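Local coordinates for sister chromatid cohesion protein (Chaetomium thermophilum, PDB 5T8V) that probably acts, as the C-terminal HEAT-repeat part of the cohesin loader Scc2, in binding chromatin and loading cohesin onto it, at residues A[115-120]-A[190-195]; A[857-862]-A[897-902]; A[1076-1081]-A[1116-1121]; A[1300-1305]-A[1379-1384]. All blocks are in the same frame, centred on the assembly; numbering follows the deposited sequence.

Contact 1: residues A[115-120]-A[190-195]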
loop_
_atom_site.group_PDB
_atom_site.type_symbol
_atom_site.label_atom_id
_atom_site.label_comp_id
_atom_site.label_asym_id
_atom_site.label_seq_id
_atom_site.Cartn_x
_atom_site.Cartn_y
_atom_site.Cartn_z
ATOM N N GLN A 115 16.221 37.128 -55.684
ATOM C CA GLN A 115 15.024 37.677 -56.308
ATOM C C GLN A 115 13.944 37.962 -55.273
ATOM O O GLN A 115 13.130 38.873 -55.461
ATOM C CB GLN A 115 14.511 36.709 -57.373
ATOM C CG GLN A 115 13.144 37.052 -57.945
ATOM C CD GLN A 115 12.771 36.165 -59.118
ATOM O OE1 GLN A 115 13.581 35.931 -60.017
ATOM N NE2 GLN A 115 11.543 35.656 -59.109
ATOM N N TRP A 116 13.927 37.199 -54.178
ATOM C CA TRP A 116 12.962 37.447 -53.111
ATOM C C TRP A 116 13.304 38.719 -52.343
ATOM O O TRP A 116 12.407 39.470 -51.944
ATOM C CB TRP A 116 12.920 36.242 -52.172
ATOM C CG TRP A 116 11.963 36.378 -51.026
ATOM C CD1 TRP A 116 10.605 36.280 -51.080
ATOM C CD2 TRP A 116 12.295 36.620 -49.654
ATOM N NE1 TRP A 116 10.069 36.453 -49.827
ATOM C CE2 TRP A 116 11.086 36.662 -48.934
ATOM C CE3 TRP A 116 13.496 36.806 -48.964
ATOM C CZ2 TRP A 116 11.043 36.886 -47.560
ATOM C CZ3 TRP A 116 13.451 37.026 -47.600
ATOM C CH2 TRP A 116 12.235 37.063 -46.913
ATOM N N LEU A 117 14.597 38.981 -52.139
ATOM C CA LEU A 117 15.033 40.131 -51.355
ATOM C C LEU A 117 14.689 41.458 -52.014
ATOM O O LEU A 117 14.740 42.496 -51.345
ATOM C CB LEU A 117 16.541 40.055 -51.115
ATOM C CG LEU A 117 16.989 39.101 -50.009
ATOM C CD1 LEU A 117 18.399 38.606 -50.258
ATOM C CD2 LEU A 117 16.906 39.793 -48.667
ATOM N N GLU A 118 14.353 41.457 -53.302
ATOM C CA GLU A 118 13.998 42.695 -53.982
ATOM C C GLU A 118 12.575 43.142 -53.679
ATOM O O GLU A 118 12.236 44.300 -53.948
ATOM C CB GLU A 118 14.187 42.527 -55.490
ATOM C CG GLU A 118 15.598 42.101 -55.873
ATOM C CD GLU A 118 15.841 42.139 -57.368
ATOM O OE1 GLU A 118 16.855 41.565 -57.817
ATOM O OE2 GLU A 118 15.020 42.741 -58.093
ATOM N N LEU A 119 11.743 42.260 -53.121
ATOM C CA LEU A 119 10.387 42.621 -52.734
ATOM C C LEU A 119 10.338 43.384 -51.418
ATOM O O LEU A 119 9.335 44.053 -51.145
ATOM C CB LEU A 119 9.526 41.363 -52.605
ATOM C CG LEU A 119 9.508 40.404 -53.795
ATOM C CD1 LEU A 119 8.909 39.064 -53.384
ATOM C CD2 LEU A 119 8.736 41.006 -54.953
ATOM N N LEU A 120 11.389 43.302 -50.606
ATOM C CA LEU A 120 11.303 43.813 -49.241
ATOM C C LEU A 120 10.957 45.293 -49.165
ATOM O O LEU A 120 10.213 45.671 -48.244
ATOM C CB LEU A 120 12.617 43.532 -48.499
ATOM C CG LEU A 120 13.014 42.063 -48.319
ATOM C CD1 LEU A 120 14.204 41.971 -47.379
ATOM C CD2 LEU A 120 11.860 41.210 -47.801
ATOM N N LYS A 190 20.319 37.572 -42.712
ATOM C CA LYS A 190 19.728 37.905 -41.418
ATOM C C LYS A 190 19.337 39.375 -41.306
ATOM O O LYS A 190 18.170 39.698 -41.066
ATOM C CB LYS A 190 20.705 37.596 -40.279
ATOM C CG LYS A 190 21.043 36.143 -40.071
ATOM C CD LYS A 190 22.059 36.003 -38.948
ATOM C CE LYS A 190 22.395 34.549 -38.669
ATOM N NZ LYS A 190 22.998 33.880 -39.853
ATOM N N ARG A 191 20.316 40.273 -41.461
ATOM C CA ARG A 191 20.092 41.677 -41.135
ATOM C C ARG A 191 18.979 42.280 -41.972
ATOM O O ARG A 191 18.327 43.237 -41.538
ATOM C CB ARG A 191 21.375 42.480 -41.329
ATOM C CG ARG A 191 21.389 43.782 -40.542
ATOM C CD ARG A 191 22.759 44.428 -40.538
ATOM N NE ARG A 191 22.953 45.264 -39.361
ATOM C CZ ARG A 191 24.115 45.803 -39.008
ATOM N NH1 ARG A 191 25.204 45.599 -39.739
ATOM N NH2 ARG A 191 24.185 46.547 -37.912
ATOM N N ARG A 192 18.756 41.752 -43.173
ATOM C CA ARG A 192 17.630 42.206 -43.973
ATOM C C ARG A 192 16.340 41.516 -43.557
ATOM O O ARG A 192 15.258 42.091 -43.720
ATOM C CB ARG A 192 17.902 41.966 -45.456
ATOM C CG ARG A 192 19.161 42.653 -45.967
ATOM C CD ARG A 192 19.244 42.623 -47.483
ATOM N NE ARG A 192 18.150 43.369 -48.102
ATOM C CZ ARG A 192 17.977 43.503 -49.412
ATOM N NH1 ARG A 192 18.826 42.939 -50.263
ATOM N NH2 ARG A 192 16.950 44.202 -49.876
ATOM N N ILE A 193 16.428 40.302 -43.009
ATOM C CA ILE A 193 15.209 39.616 -42.584
ATOM C C ILE A 193 14.641 40.246 -41.314
ATOM O O ILE A 193 13.420 40.387 -41.172
ATOM C CB ILE A 193 15.474 38.114 -42.394
ATOM C CG1 ILE A 193 15.893 37.488 -43.723
ATOM C CG2 ILE A 193 14.220 37.414 -41.854
ATOM C CD1 ILE A 193 16.355 36.055 -43.608
ATOM N N LEU A 194 15.505 40.626 -40.371
ATOM C CA LEU A 194 15.025 41.076 -39.064
ATOM C C LEU A 194 14.052 42.242 -39.154
ATOM O O LEU A 194 12.960 42.153 -38.562
ATOM C CB LEU A 194 16.218 41.432 -38.172
ATOM C CG LEU A 194 16.571 40.388 -37.113
ATOM C CD1 LEU A 194 16.871 39.041 -37.758
ATOM C CD2 LEU A 194 17.752 40.864 -36.281
ATOM N N PRO A 195 14.366 43.347 -39.833
ATOM C CA PRO A 195 13.391 44.449 -39.917
ATOM C C PRO A 195 12.030 44.007 -40.427
ATOM O O PRO A 195 11.003 44.514 -39.961
ATOM C CB PRO A 195 14.070 45.436 -40.873
ATOM C CG PRO A 195 15.520 45.159 -40.726
ATOM C CD PRO A 195 15.634 43.683 -40.497
#

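Contact 2: residues A[857-862]-A[897-902]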
loop_
_atom_site.group_PDB
_atom_site.type_symbol
_atom_site.label_atom_id
_atom_site.label_comp_id
_atom_site.label_asym_id
_atom_site.label_seq_id
_atom_site.Cartn_x
_atom_site.Cartn_y
_atom_site.Cartn_z
ATOM N N PHE A 857 32.846 -26.690 24.661
ATOM C CA PHE A 857 33.054 -26.556 26.092
ATOM C C PHE A 857 34.394 -27.154 26.501
ATOM O O PHE A 857 34.925 -28.048 25.839
ATOM C CB PHE A 857 31.921 -27.233 26.869
ATOM C CG PHE A 857 30.583 -26.568 26.691
ATOM C CD1 PHE A 857 29.878 -26.705 25.507
ATOM C CD2 PHE A 857 30.028 -25.810 27.708
ATOM C CE1 PHE A 857 28.650 -26.094 25.340
ATOM C CE2 PHE A 857 28.800 -25.198 27.546
ATOM C CZ PHE A 857 28.111 -25.341 26.361
ATOM N N THR A 858 34.937 -26.645 27.606
ATOM C CA THR A 858 36.198 -27.116 28.157
ATOM C C THR A 858 36.001 -27.538 29.608
ATOM O O THR A 858 35.037 -27.141 30.269
ATOM C CB THR A 858 37.288 -26.037 28.072
ATOM O OG1 THR A 858 36.959 -24.945 28.940
ATOM C CG2 THR A 858 37.424 -25.521 26.648
ATOM N N PHE A 859 36.936 -28.354 30.100
ATOM C CA PHE A 859 36.836 -28.859 31.466
ATOM C C PHE A 859 36.894 -27.727 32.484
ATOM O O PHE A 859 36.149 -27.730 33.470
ATOM C CB PHE A 859 37.951 -29.872 31.732
ATOM C CG PHE A 859 38.085 -30.263 33.177
ATOM C CD1 PHE A 859 37.337 -31.305 33.700
ATOM C CD2 PHE A 859 38.963 -29.592 34.013
ATOM C CE1 PHE A 859 37.460 -31.668 35.029
ATOM C CE2 PHE A 859 39.089 -29.949 35.343
ATOM C CZ PHE A 859 38.337 -30.990 35.851
ATOM N N GLU A 860 37.778 -26.750 32.263
ATOM C CA GLU A 860 37.967 -25.687 33.245
ATOM C C GLU A 860 36.660 -24.963 33.539
ATOM O O GLU A 860 36.416 -24.549 34.678
ATOM C CB GLU A 860 39.024 -24.699 32.751
ATOM C CG GLU A 860 40.430 -25.275 32.683
ATOM C CD GLU A 860 40.997 -25.607 34.052
ATOM O OE1 GLU A 860 40.329 -25.305 35.065
ATOM O OE2 GLU A 860 42.109 -26.170 34.118
ATOM N N GLN A 861 35.810 -24.795 32.529
ATOM C CA GLN A 861 34.539 -24.110 32.719
ATOM C C GLN A 861 33.426 -25.041 33.182
ATOM O O GLN A 861 32.376 -24.554 33.615
ATOM C CB GLN A 861 34.128 -23.388 31.432
ATOM C CG GLN A 861 34.082 -24.248 30.174
ATOM C CD GLN A 861 33.904 -23.443 28.889
ATOM O OE1 GLN A 861 33.638 -24.018 27.838
ATOM N NE2 GLN A 861 34.061 -22.121 28.958
ATOM N N LEU A 862 33.627 -26.358 33.109
ATOM C CA LEU A 862 32.768 -27.270 33.853
ATOM C C LEU A 862 33.076 -27.233 35.343
ATOM O O LEU A 862 32.210 -27.576 36.155
ATOM C CB LEU A 862 32.919 -28.699 33.331
ATOM C CG LEU A 862 31.919 -29.112 32.251
ATOM C CD1 LEU A 862 32.006 -28.188 31.046
ATOM C CD2 LEU A 862 32.153 -30.558 31.845
ATOM N N SER A 897 40.850 -36.467 28.445
ATOM C CA SER A 897 41.770 -36.759 29.538
ATOM C C SER A 897 41.141 -37.670 30.583
ATOM O O SER A 897 41.860 -38.388 31.287
ATOM C CB SER A 897 42.229 -35.451 30.186
ATOM O OG SER A 897 41.126 -34.617 30.485
ATOM N N ALA A 898 39.813 -37.666 30.694
ATOM C CA ALA A 898 39.131 -38.471 31.701
ATOM C C ALA A 898 39.659 -38.144 33.092
ATOM O O ALA A 898 40.544 -38.837 33.608
ATOM C CB ALA A 898 39.301 -39.963 31.405
ATOM N N HIS A 899 39.122 -37.091 33.704
ATOM C CA HIS A 899 39.562 -36.642 35.025
ATOM C C HIS A 899 38.900 -37.537 36.066
ATOM O O HIS A 899 37.814 -37.250 36.568
ATOM C CB HIS A 899 39.211 -35.174 35.237
ATOM C CG HIS A 899 39.531 -34.299 34.063
ATOM N ND1 HIS A 899 40.627 -33.463 34.034
ATOM C CD2 HIS A 899 38.897 -34.128 32.879
ATOM C CE1 HIS A 899 40.653 -32.816 32.882
ATOM N NE2 HIS A 899 39.615 -33.201 32.164
ATOM N N ALA A 900 39.579 -38.638 36.402
ATOM C CA ALA A 900 38.978 -39.686 37.221
ATOM C C ALA A 900 38.398 -39.130 38.518
ATOM O O ALA A 900 37.205 -39.287 38.803
ATOM C CB ALA A 900 40.019 -40.766 37.518
ATOM N N GLN A 901 39.239 -38.482 39.328
ATOM C CA GLN A 901 38.781 -38.004 40.628
ATOM C C GLN A 901 37.613 -37.036 40.486
ATOM O O GLN A 901 36.710 -37.026 41.331
ATOM C CB GLN A 901 39.936 -37.343 41.382
ATOM C CG GLN A 901 39.630 -37.037 42.843
ATOM C CD GLN A 901 39.366 -38.287 43.664
ATOM O OE1 GLN A 901 40.146 -39.240 43.633
ATOM N NE2 GLN A 901 38.260 -38.291 44.400
ATOM N N PHE A 902 37.607 -36.223 39.428
ATOM C CA PHE A 902 36.483 -35.322 39.193
ATOM C C PHE A 902 35.187 -36.105 39.023
ATOM O O PHE A 902 34.193 -35.842 39.709
ATOM C CB PHE A 902 36.759 -34.459 37.963
ATOM C CG PHE A 902 35.656 -33.490 37.640
ATOM C CD1 PHE A 902 35.594 -32.257 38.265
ATOM C CD2 PHE A 902 34.686 -33.813 36.705
ATOM C CE1 PHE A 902 34.582 -31.364 37.968
ATOM C CE2 PHE A 902 33.673 -32.924 36.404
ATOM C CZ PHE A 902 33.620 -31.699 37.036
#

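Contact 3: residues A[1076-1081]-A[1116-1121]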
loop_
_atom_site.group_PDB
_atom_site.type_symbol
_atom_site.label_atom_id
_atom_site.label_comp_id
_atom_site.label_asym_id
_atom_site.label_seq_id
_atom_site.Cartn_x
_atom_site.Cartn_y
_atom_site.Cartn_z
ATOM N N LYS A 1076 4.527 -44.174 23.828
ATOM C CA LYS A 1076 4.930 -43.076 22.958
ATOM C C LYS A 1076 6.446 -42.987 22.859
ATOM O O LYS A 1076 6.998 -42.845 21.762
ATOM C CB LYS A 1076 4.345 -41.759 23.472
ATOM C CG LYS A 1076 4.664 -40.550 22.601
ATOM C CD LYS A 1076 4.044 -39.288 23.170
ATOM C CE LYS A 1076 5.100 -38.295 23.626
ATOM N NZ LYS A 1076 4.535 -37.244 24.521
ATOM N N GLU A 1077 7.140 -43.063 23.998
ATOM C CA GLU A 1077 8.600 -43.058 23.967
ATOM C C GLU A 1077 9.129 -44.246 23.174
ATOM O O GLU A 1077 9.989 -44.092 22.296
ATOM C CB GLU A 1077 9.155 -43.071 25.391
ATOM C CG GLU A 1077 8.786 -41.844 26.207
ATOM C CD GLU A 1077 9.246 -40.558 25.554
ATOM O OE1 GLU A 1077 10.383 -40.531 25.038
ATOM O OE2 GLU A 1077 8.465 -39.582 25.542
ATOM N N PHE A 1078 8.614 -45.442 23.465
ATOM C CA PHE A 1078 9.066 -46.639 22.765
ATOM C C PHE A 1078 8.921 -46.486 21.255
ATOM O O PHE A 1078 9.886 -46.672 20.505
ATOM C CB PHE A 1078 8.282 -47.854 23.263
ATOM C CG PHE A 1078 8.465 -49.085 22.421
ATOM C CD1 PHE A 1078 9.731 -49.540 22.099
ATOM C CD2 PHE A 1078 7.367 -49.795 21.965
ATOM C CE1 PHE A 1078 9.900 -50.674 21.326
ATOM C CE2 PHE A 1078 7.528 -50.931 21.193
ATOM C CZ PHE A 1078 8.795 -51.371 20.874
ATOM N N LEU A 1079 7.719 -46.138 20.791
ATOM C CA LEU A 1079 7.478 -46.056 19.353
ATOM C C LEU A 1079 8.280 -44.926 18.714
ATOM O O LEU A 1079 8.829 -45.090 17.616
ATOM C CB LEU A 1079 5.984 -45.878 19.094
ATOM C CG LEU A 1079 5.145 -47.091 19.501
ATOM C CD1 LEU A 1079 3.688 -46.712 19.690
ATOM C CD2 LEU A 1079 5.279 -48.195 18.464
ATOM N N PHE A 1080 8.364 -43.774 19.382
ATOM C CA PHE A 1080 9.132 -42.659 18.839
ATOM C C PHE A 1080 10.594 -43.044 18.643
ATOM O O PHE A 1080 11.168 -42.826 17.568
ATOM C CB PHE A 1080 9.007 -41.445 19.759
ATOM C CG PHE A 1080 7.811 -40.587 19.464
ATOM C CD1 PHE A 1080 6.574 -41.160 19.213
ATOM C CD2 PHE A 1080 7.922 -39.207 19.441
ATOM C CE1 PHE A 1080 5.472 -40.373 18.939
ATOM C CE2 PHE A 1080 6.823 -38.414 19.170
ATOM C CZ PHE A 1080 5.597 -38.999 18.918
ATOM N N SER A 1081 11.218 -43.620 19.674
ATOM C CA SER A 1081 12.582 -44.111 19.506
ATOM C C SER A 1081 12.649 -45.178 18.420
ATOM O O SER A 1081 13.662 -45.287 17.718
ATOM C CB SER A 1081 13.118 -44.658 20.830
ATOM O OG SER A 1081 12.373 -45.782 21.261
ATOM N N ASP A 1116 8.904 -57.204 16.092
ATOM C CA ASP A 1116 7.805 -58.095 16.451
ATOM C C ASP A 1116 7.211 -57.743 17.810
ATOM O O ASP A 1116 6.021 -57.977 18.046
ATOM C CB ASP A 1116 8.286 -59.547 16.433
ATOM C CG ASP A 1116 9.523 -59.765 17.282
ATOM O OD1 ASP A 1116 10.241 -58.780 17.554
ATOM O OD2 ASP A 1116 9.781 -60.924 17.671
ATOM N N VAL A 1117 8.020 -57.187 18.714
ATOM C CA VAL A 1117 7.498 -56.686 19.986
ATOM C C VAL A 1117 6.528 -55.537 19.731
ATOM O O VAL A 1117 5.360 -55.563 20.151
ATOM C CB VAL A 1117 8.659 -56.251 20.899
ATOM C CG1 VAL A 1117 8.158 -55.466 22.110
ATOM C CG2 VAL A 1117 9.465 -57.468 21.344
ATOM N N ALA A 1118 7.016 -54.507 19.033
ATOM C CA ALA A 1118 6.189 -53.353 18.703
ATOM C C ALA A 1118 4.875 -53.778 18.066
ATOM O O ALA A 1118 3.809 -53.260 18.416
ATOM C CB ALA A 1118 6.958 -52.416 17.769
ATOM N N SER A 1119 4.926 -54.728 17.130
ATOM C CA SER A 1119 3.699 -55.176 16.479
ATOM C C SER A 1119 2.796 -55.924 17.451
ATOM O O SER A 1119 1.580 -55.708 17.466
ATOM C CB SER A 1119 4.031 -56.055 15.276
ATOM O OG SER A 1119 2.841 -56.496 14.649
ATOM N N ALA A 1120 3.370 -56.815 18.260
ATOM C CA ALA A 1120 2.585 -57.543 19.251
ATOM C C ALA A 1120 1.754 -56.587 20.100
ATOM O O ALA A 1120 0.514 -56.629 20.092
ATOM C CB ALA A 1120 3.516 -58.381 20.132
ATOM N N THR A 1121 2.427 -55.700 20.836
ATOM C CA THR A 1121 1.692 -54.826 21.746
ATOM C C THR A 1121 0.817 -53.838 20.984
ATOM O O THR A 1121 -0.301 -53.527 21.415
ATOM C CB THR A 1121 2.663 -54.094 22.666
ATOM O OG1 THR A 1121 3.713 -53.505 21.889
ATOM C CG2 THR A 1121 3.252 -55.061 23.671
#

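Contact 4: residues A[1300-1305]-A[1379-1384]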
loop_
_atom_site.group_PDB
_atom_site.type_symbol
_atom_site.label_atom_id
_atom_site.label_comp_id
_atom_site.label_asym_id
_atom_site.label_seq_id
_atom_site.Cartn_x
_atom_site.Cartn_y
_atom_site.Cartn_z
ATOM N N ALA A 1300 -26.868 -34.893 -9.805
ATOM C CA ALA A 1300 -27.224 -35.992 -8.915
ATOM C C ALA A 1300 -28.290 -35.569 -7.914
ATOM O O ALA A 1300 -29.155 -36.373 -7.544
ATOM C CB ALA A 1300 -25.979 -36.500 -8.188
ATOM N N MET A 1301 -28.247 -34.313 -7.461
ATOM C CA MET A 1301 -29.255 -33.831 -6.523
ATOM C C MET A 1301 -30.617 -33.713 -7.196
ATOM O O MET A 1301 -31.636 -34.123 -6.626
ATOM C CB MET A 1301 -28.823 -32.487 -5.935
ATOM C CG MET A 1301 -27.570 -32.565 -5.073
ATOM S SD MET A 1301 -27.232 -31.050 -4.149
ATOM C CE MET A 1301 -26.845 -29.910 -5.470
ATOM N N GLU A 1302 -30.658 -33.159 -8.409
ATOM C CA GLU A 1302 -31.908 -33.119 -9.161
ATOM C C GLU A 1302 -32.422 -34.526 -9.443
ATOM O O GLU A 1302 -33.630 -34.783 -9.363
ATOM C CB GLU A 1302 -31.709 -32.352 -10.469
ATOM C CG GLU A 1302 -31.404 -30.874 -10.288
ATOM C CD GLU A 1302 -31.030 -30.194 -11.592
ATOM O OE1 GLU A 1302 -30.999 -30.880 -12.635
ATOM O OE2 GLU A 1302 -30.765 -28.973 -11.574
ATOM N N ARG A 1303 -31.520 -35.451 -9.776
ATOM C CA ARG A 1303 -31.928 -36.825 -10.049
ATOM C C ARG A 1303 -32.554 -37.463 -8.815
ATOM O O ARG A 1303 -33.632 -38.066 -8.887
ATOM C CB ARG A 1303 -30.722 -37.632 -10.537
ATOM C CG ARG A 1303 -31.048 -39.050 -10.984
ATOM C CD ARG A 1303 -29.928 -39.652 -11.828
ATOM N NE ARG A 1303 -28.630 -39.607 -11.151
ATOM C CZ ARG A 1303 -27.674 -38.709 -11.383
ATOM N NH1 ARG A 1303 -27.838 -37.752 -12.289
ATOM N NH2 ARG A 1303 -26.535 -38.772 -10.704
ATOM N N LEU A 1304 -31.895 -37.328 -7.662
ATOM C CA LEU A 1304 -32.433 -37.886 -6.425
ATOM C C LEU A 1304 -33.781 -37.264 -6.082
ATOM O O LEU A 1304 -34.763 -37.973 -5.835
ATOM C CB LEU A 1304 -31.440 -37.670 -5.281
ATOM C CG LEU A 1304 -31.978 -37.899 -3.864
ATOM C CD1 LEU A 1304 -32.553 -39.303 -3.710
ATOM C CD2 LEU A 1304 -30.886 -37.650 -2.837
ATOM N N VAL A 1305 -33.842 -35.930 -6.053
ATOM C CA VAL A 1305 -35.081 -35.247 -5.691
ATOM C C VAL A 1305 -36.217 -35.680 -6.608
ATOM O O VAL A 1305 -37.334 -35.952 -6.152
ATOM C CB VAL A 1305 -34.868 -33.721 -5.721
ATOM C CG1 VAL A 1305 -36.187 -32.977 -5.581
ATOM C CG2 VAL A 1305 -33.909 -33.303 -4.614
ATOM N N GLU A 1379 -33.054 -26.529 -1.923
ATOM C CA GLU A 1379 -32.594 -25.209 -1.503
ATOM C C GLU A 1379 -31.115 -25.032 -1.820
ATOM O O GLU A 1379 -30.721 -24.070 -2.492
ATOM C CB GLU A 1379 -32.860 -25.014 -0.010
ATOM C CG GLU A 1379 -32.469 -23.640 0.526
ATOM C CD GLU A 1379 -33.278 -22.517 -0.097
ATOM O OE1 GLU A 1379 -34.378 -22.794 -0.622
ATOM O OE2 GLU A 1379 -32.813 -21.356 -0.061
ATOM N N VAL A 1380 -30.279 -25.961 -1.349
ATOM C CA VAL A 1380 -28.853 -25.896 -1.663
ATOM C C VAL A 1380 -28.640 -25.939 -3.170
ATOM O O VAL A 1380 -27.731 -25.292 -3.701
ATOM C CB VAL A 1380 -28.096 -27.034 -0.952
ATOM C CG1 VAL A 1380 -26.632 -27.062 -1.386
ATOM C CG2 VAL A 1380 -28.196 -26.870 0.557
ATOM N N ARG A 1381 -29.471 -26.702 -3.881
ATOM C CA ARG A 1381 -29.339 -26.807 -5.329
ATOM C C ARG A 1381 -29.487 -25.441 -5.985
ATOM O O ARG A 1381 -28.603 -24.991 -6.722
ATOM C CB ARG A 1381 -30.373 -27.795 -5.874
ATOM C CG ARG A 1381 -30.424 -27.893 -7.392
ATOM C CD ARG A 1381 -31.510 -26.999 -7.978
ATOM N NE ARG A 1381 -31.622 -27.141 -9.426
ATOM C CZ ARG A 1381 -32.356 -26.347 -10.199
ATOM N NH1 ARG A 1381 -33.047 -25.346 -9.667
ATOM N NH2 ARG A 1381 -32.398 -26.550 -11.508
ATOM N N THR A 1382 -30.606 -24.762 -5.725
ATOM C CA THR A 1382 -30.797 -23.422 -6.268
ATOM C C THR A 1382 -29.674 -22.493 -5.830
ATOM O O THR A 1382 -29.171 -21.691 -6.629
ATOM C CB THR A 1382 -32.152 -22.861 -5.831
ATOM O OG1 THR A 1382 -32.192 -22.763 -4.402
ATOM C CG2 THR A 1382 -33.288 -23.755 -6.311
ATOM N N TYR A 1383 -29.261 -22.591 -4.564
ATOM C CA TYR A 1383 -28.177 -21.745 -4.078
ATOM C C TYR A 1383 -26.911 -21.941 -4.904
ATOM O O TYR A 1383 -26.170 -20.984 -5.152
ATOM C CB TYR A 1383 -27.899 -22.034 -2.605
ATOM C CG TYR A 1383 -26.650 -21.356 -2.090
ATOM C CD1 TYR A 1383 -26.627 -19.989 -1.848
ATOM C CD2 TYR A 1383 -25.492 -22.082 -1.849
ATOM C CE1 TYR A 1383 -25.486 -19.364 -1.379
ATOM C CE2 TYR A 1383 -24.347 -21.468 -1.379
ATOM C CZ TYR A 1383 -24.349 -20.108 -1.146
ATOM O OH TYR A 1383 -23.210 -19.491 -0.679
ATOM N N LEU A 1384 -26.641 -23.176 -5.334
ATOM C CA LEU A 1384 -25.469 -23.428 -6.166
ATOM C C LEU A 1384 -25.685 -22.927 -7.588
ATOM O O LEU A 1384 -24.784 -22.327 -8.185
ATOM C CB LEU A 1384 -25.137 -24.920 -6.175
ATOM C CG LEU A 1384 -24.715 -25.573 -4.854
ATOM C CD1 LEU A 1384 -24.309 -27.021 -5.095
ATOM C CD2 LEU A 1384 -23.587 -24.808 -4.178
#

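Contact 1: residues A[115-120]-A[190-195]
Arg-192 reaches out from helix 190-213 and lays its side chain across Leu-117 in segment 115-120. The arginine chain bends at its third torsion (chi3 64°), which brings the guanidinium over Leu-117. One face of that flat group rests on the leucine: CD2 of Leu-117 stands 3.7 Å above the plane of the Arg-192 guanidinium, set toward the rim, and CB of Leu-117 is 3.8 Å from NH1 of Arg-192. The aliphatic part joins in, with CD of Arg-192 3.9 Å from CD2 of Leu-117. NH2 of Arg-192 also comes to 3.2 Å from the carbonyl O of Leu-117, but the angle is too poor for a hydrogen bond, so the contact is mainly one of packing. It belongs to the largely helical N-terminal part of this HEAT-repeat fragment, where segment 115-120 leans on helix 190-213. Leu-120 has its CB directed toward segment 190-195, and its CD1 lies 3.8 Å from the carbonyl O of Arg-192 and 4.2 Å from CB of Arg-192. From this buried position Leu-120 also touches Leu-196 further along the same helix, while Leu-117 packs against Cys-189.

Contact 2: residues A[857-862]-A[897-902]
Phe-859 lays one face of its ring on His-899 and turns an edge to Phe-902. Its CG lies anti to the backbone N (chi1 170°), which sends the ring out across the contact. CB of Phe-859 is 3.7 Å from NE2 of His-899, and CG follows at 3.5 Å from the same nitrogen. CD1 makes the closest approach, 3.3 Å from CD2 of His-899, whereas CD2 of Phe-859 sits 3.8 Å from CE1 of His-899. Further out, CE1 has two neighbours: CG of His-899 on the stacked side and, at 3.7 Å, CG of Phe-902, while CE2 lies over the ND1-CE1 side of the imidazole. The far end, CZ, is 3.8 Å from ND1 of His-899 and also touches CD1 of Phe-902. The rings of Phe-859 and His-899 are nearly parallel, with planes at 15° and centroids 3.6 Å apart, a face-to-face stack. Against Phe-902 the planes stand at 71°, so the edge of Phe-859 is directed at the other ring's face. His-899 occupies the N-cap position of helix 900-910, and the result is an aromatic cluster joining the short, weakly bonded helix at about 859-862 to the start of that helix within a HEAT-repeat solenoid.

Contact 3: residues A[1076-1081]-A[1116-1121]
Phe-1078 and Ala-1118 carry the apolar contact between the two helices. CG of Phe-1078 is anti to the backbone N (chi1 168°), carrying the ring across to helix 1115-1133. The outer rim of the ring does the touching: CE2 of Phe-1078 lies 3.7 Å from CA of Ala-1118, which sits at the ring edge near its plane, and CZ is 3.8 Å from CB of Ala-1118. The ring edge thus meets the backbone CA as well as the methyl of Ala-1118. A looser touch links CZ of Phe-1078 to CG1 of Val-1117 at 4.3 Å. Among aromatic contacts, the same ring meets Tyr-1047, and it also packs on Pro-1044. Hydrogen bonding stays within each helix; on the second, Thr-1121 OG1 donates to Val-1117 O at 3.2 Å, from above the carbonyl plane; Val-1117 O also accepts a bond from the backbone N of Thr-1121. All three touching residues are buried, and helix 1139-1154 packs on the neighbouring Leu-1079, an arrangement of stacked helices characteristic of the hydrophobic core of a HEAT-repeat array.

Contact 4: residues A[1300-1305]-A[1379-1384]
Met-1301 points at the facing helix and sets its terminal methyl against Arg-1381 and Leu-1384. Its chain bends at the last torsion (chi3 -67°), placing CE of Met-1301 4.0 Å from CA of Arg-1381 and 3.9 Å from CD1 of Leu-1384, whose side chain it crosses at about a right angle. Met-1301 also touches Leu-1283 of helix 1271-1284 and Ile-1377. Next in sequence, Glu-1302 extends its carboxylate to the guanidinium edge of Arg-1381. A single oxygen takes both bonds of this salt bridge: OE2 of Glu-1302 accepts from NE of Arg-1381 at 3.0 Å and from NH2 of Arg-1381 at 2.9 Å. It lies almost in the guanidinium plane, but the carboxylate of Glu-1302 is turned 53° to that of Arg-1381; NE arrives on the anti side, NH2 from above the carboxylate plane. This side-on, two-nitrogen grip limits rotation of the arginine end. The segment axes run roughly antiparallel, at 149°, with a closest approach of 10.4 Å, a helix-against-helix packing consistent with the helical-repeat fold of the C-terminal region of Scc2.

How the contacts relate
The four contacts follow one another along the chain and share no helix. Contact 1 stands alone in the N-terminal part, its centre about 111 Å from that of contact 2 and on the opposite side of the chain's centre. Contacts 2 and 3 are the closest pair, with centres about 38 Å apart, yet their nearest atoms remain about 23 Å from each other. Contact 3 is fully buried and purely apolar across its helices, whereas the other three are partly buried; contact 1 is the most surface-like, the only one with an exposed touching residue, Arg-192. Chemistry varies among these: an arginine lying over a leucine in contact 1, an aromatic cluster of one stack and one edge-to-face pair in contact 2, and a methionine beside a salt bridge in contact 4.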